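Local coordinates for alkylhydroperoxidase AhpD core (Rhodospirillum rubrum, PDB 2OUW), which probably acts as an oxidoreductase of the carboxymuconolactone decarboxylase family, reducing hydroperoxides through a pair of redox-active cysteines as in AhpD, at residues 24-29 with 51-56. Sequence-based numbering, arbitrary orientation.
Sequences DDIRAT and RTWEQV. With ACY (acetic acid), chain H.
Trp53 swings its indole away from its own backbone N (chi1 172°), and Asp25 turns its carboxylate the same way, so that the two meet between the helices. Trp53 NE1 donates to Asp25 OD2 at 2.9 Å in a nearly straight bond (175°); the acceptor lies in the indole plane but is met on its anti side, somewhat out of the carboxylate plane, and the carboxylate stands almost perpendicular to the ring. Ile26 covers one indole face, its CG1 lying 3.5 Å from the centroid of the Trp53 six-membered ring in a CH-pi contact. At the ring edge Thr29 OG1 comes within 3.5 Å of Trp53 CZ2, while its hydroxyl bonds to the carbonyl of Asp25 one turn back. In this all-helical subunit the contact joins helix 17-30 to helix 46-60; the axes of segments 24-29 and 51-56 run 17° from parallel and come within 11.4 Å, a separation bridged chiefly by the indole; Trp39 of helix 37-42 adds an edge-to-face partner. A leucine in place of Trp53 would probably leave Asp25 OD2 without its indole donor and Ile26 without the ring face it packs on. Asp25 OD2 and Glu54 OE2 approach to 4.6 Å, and a water donating to both, weakly to Asp25, is likely to ease their repulsion.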
loop_
_atom_site.group_PDB
_atom_site.type_symbol
_atom_site.label_atom_id
_atom_site.label_comp_id
_atom_site.label_asym_id
_atom_site.label_seq_id
_atom_site.Cartn_x
_atom_site.Cartn_y
_atom_site.Cartn_z
ATOM N N ASP B 24 26.453 7.753 19.483
ATOM C CA ASP B 24 26.993 7.155 20.689
ATOM C C ASP B 24 25.911 6.657 21.616
ATOM O O ASP B 24 26.096 5.652 22.255
ATOM C CB ASP B 24 27.909 8.136 21.400
ATOM C CG ASP B 24 29.237 8.286 20.694
ATOM O OD1 ASP B 24 29.586 7.419 19.851
ATOM O OD2 ASP B 24 29.918 9.283 20.975
ATOM N N ASP B 25 24.796 7.365 21.691
ATOM C CA ASP B 25 23.624 6.908 22.438
ATOM C C ASP B 25 23.029 5.606 21.843
ATOM O O ASP B 25 22.698 4.685 22.574
ATOM C CB ASP B 25 22.556 8.000 22.471
ATOM C CG ASP B 25 21.530 7.775 23.579
ATOM O OD1 ASP B 25 21.946 7.422 24.688
ATOM O OD2 ASP B 25 20.326 7.968 23.358
ATOM N N ILE B 26 22.907 5.534 20.523
ATOM C CA ILE B 26 22.515 4.272 19.867
ATOM C C ILE B 26 23.434 3.124 20.278
ATOM O O ILE B 26 22.972 2.059 20.636
ATOM C CB ILE B 26 22.496 4.370 18.327
ATOM C CG1 ILE B 26 21.441 5.395 17.892
ATOM C CG2 ILE B 26 22.224 2.942 17.727
ATOM C CD1 ILE B 26 21.431 5.781 16.414
ATOM N N ARG B 27 24.735 3.350 20.238
ATOM C CA ARG B 27 25.680 2.322 20.595
ATOM C C ARG B 27 25.586 1.959 22.065
ATOM O O ARG B 27 25.698 0.792 22.424
ATOM C CB ARG B 27 27.103 2.763 20.289
ATOM C CG ARG B 27 27.386 2.879 18.830
ATOM C CD ARG B 27 28.842 3.271 18.628
ATOM N NE ARG B 27 29.134 3.281 17.205
ATOM C CZ ARG B 27 29.297 4.370 16.454
ATOM N NH1 ARG B 27 29.303 5.602 16.983
ATOM N NH2 ARG B 27 29.512 4.203 15.155
ATOM N N ALA B 28 25.383 2.957 22.925
ATOM C CA ALA B 28 25.316 2.701 24.365
ATOM C C ALA B 28 24.047 1.939 24.675
ATOM O O ALA B 28 24.052 1.056 25.498
ATOM C CB ALA B 28 25.370 4.021 25.164
ATOM N N THR B 29 22.971 2.296 23.987
ATOM C CA THR B 29 21.650 1.724 24.206
ATOM C C THR B 29 21.600 0.283 23.730
ATOM O O THR B 29 21.127 -0.594 24.449
ATOM C CB THR B 29 20.584 2.530 23.446
ATOM O OG1 THR B 29 20.521 3.858 23.966
ATOM C CG2 THR B 29 19.227 1.893 23.539
ATOM N N ARG B 51 14.978 13.317 16.406
ATOM C CA ARG B 51 13.539 13.033 16.586
ATOM C C ARG B 51 13.206 11.553 16.374
ATOM O O ARG B 51 12.330 10.992 17.023
ATOM C CB ARG B 51 12.685 13.842 15.602
ATOM C CG ARG B 51 12.404 15.263 15.975
ATOM C CD ARG B 51 11.168 15.791 15.258
ATOM N NE ARG B 51 11.245 15.672 13.801
ATOM C CZ ARG B 51 11.935 16.490 12.996
ATOM N NH1 ARG B 51 12.635 17.517 13.480
ATOM N NH2 ARG B 51 11.910 16.280 11.683
ATOM N N THR B 52 13.857 10.945 15.391
ATOM C CA THR B 52 13.576 9.574 15.044
ATOM C C THR B 52 14.161 8.662 16.120
ATOM O O THR B 52 13.475 7.791 16.671
ATOM C CB THR B 52 14.170 9.217 13.676
ATOM O OG1 THR B 52 13.771 10.189 12.689
ATOM C CG2 THR B 52 13.709 7.829 13.265
ATOM N N TRP B 53 15.435 8.875 16.436
ATOM C CA TRP B 53 16.056 8.088 17.475
ATOM C C TRP B 53 15.330 8.215 18.806
ATOM O O TRP B 53 15.127 7.196 19.468
ATOM C CB TRP B 53 17.512 8.427 17.652
ATOM C CG TRP B 53 18.111 7.765 18.848
ATOM C CD1 TRP B 53 18.664 8.384 19.904
ATOM C CD2 TRP B 53 18.181 6.352 19.122
ATOM N NE1 TRP B 53 19.108 7.459 20.813
ATOM C CE2 TRP B 53 18.826 6.205 20.357
ATOM C CE3 TRP B 53 17.784 5.203 18.430
ATOM C CZ2 TRP B 53 19.072 4.965 20.929
ATOM C CZ3 TRP B 53 18.041 3.977 18.978
ATOM C CH2 TRP B 53 18.677 3.862 20.234
ATOM N N GLU B 54 14.916 9.422 19.193
ATOM C CA GLU B 54 14.233 9.563 20.480
ATOM C C GLU B 54 12.934 8.741 20.529
ATOM O O GLU B 54 12.626 8.118 21.567
ATOM C CB GLU B 54 13.983 11.028 20.857
ATOM C CG GLU B 54 15.257 11.851 21.275
ATOM C CD GLU B 54 16.105 11.240 22.419
ATOM O OE1 GLU B 54 15.516 10.706 23.388
ATOM O OE2 GLU B 54 17.368 11.316 22.362
ATOM N N GLN B 55 12.180 8.730 19.423
ATOM C CA GLN B 55 10.992 7.877 19.336
ATOM C C GLN B 55 11.317 6.409 19.458
ATOM O O GLN B 55 10.671 5.678 20.205
ATOM C CB GLN B 55 10.268 8.076 18.017
ATOM C CG GLN B 55 9.341 9.223 18.018
ATOM C CD GLN B 55 8.754 9.444 16.647
ATOM O OE1 GLN B 55 7.653 8.935 16.347
ATOM N NE2 GLN B 55 9.502 10.168 15.782
ATOM N N VAL B 56 12.305 5.976 18.687
ATOM C CA VAL B 56 12.681 4.570 18.658
ATOM C C VAL B 56 13.076 4.127 20.071
ATOM O O VAL B 56 12.608 3.088 20.578
ATOM C CB VAL B 56 13.794 4.342 17.630
ATOM C CG1 VAL B 56 14.427 2.994 17.791
ATOM C CG2 VAL B 56 13.219 4.520 16.235
HETATM C C ACY H . 13.381 19.064 9.959
HETATM O O ACY H . 12.268 19.360 10.450
HETATM O OXT ACY H . 14.455 19.592 10.314
HETATM C CH3 ACY H . 13.446 18.024 8.884
HETATM O O HOH W 1 20.274 10.975 21.928
#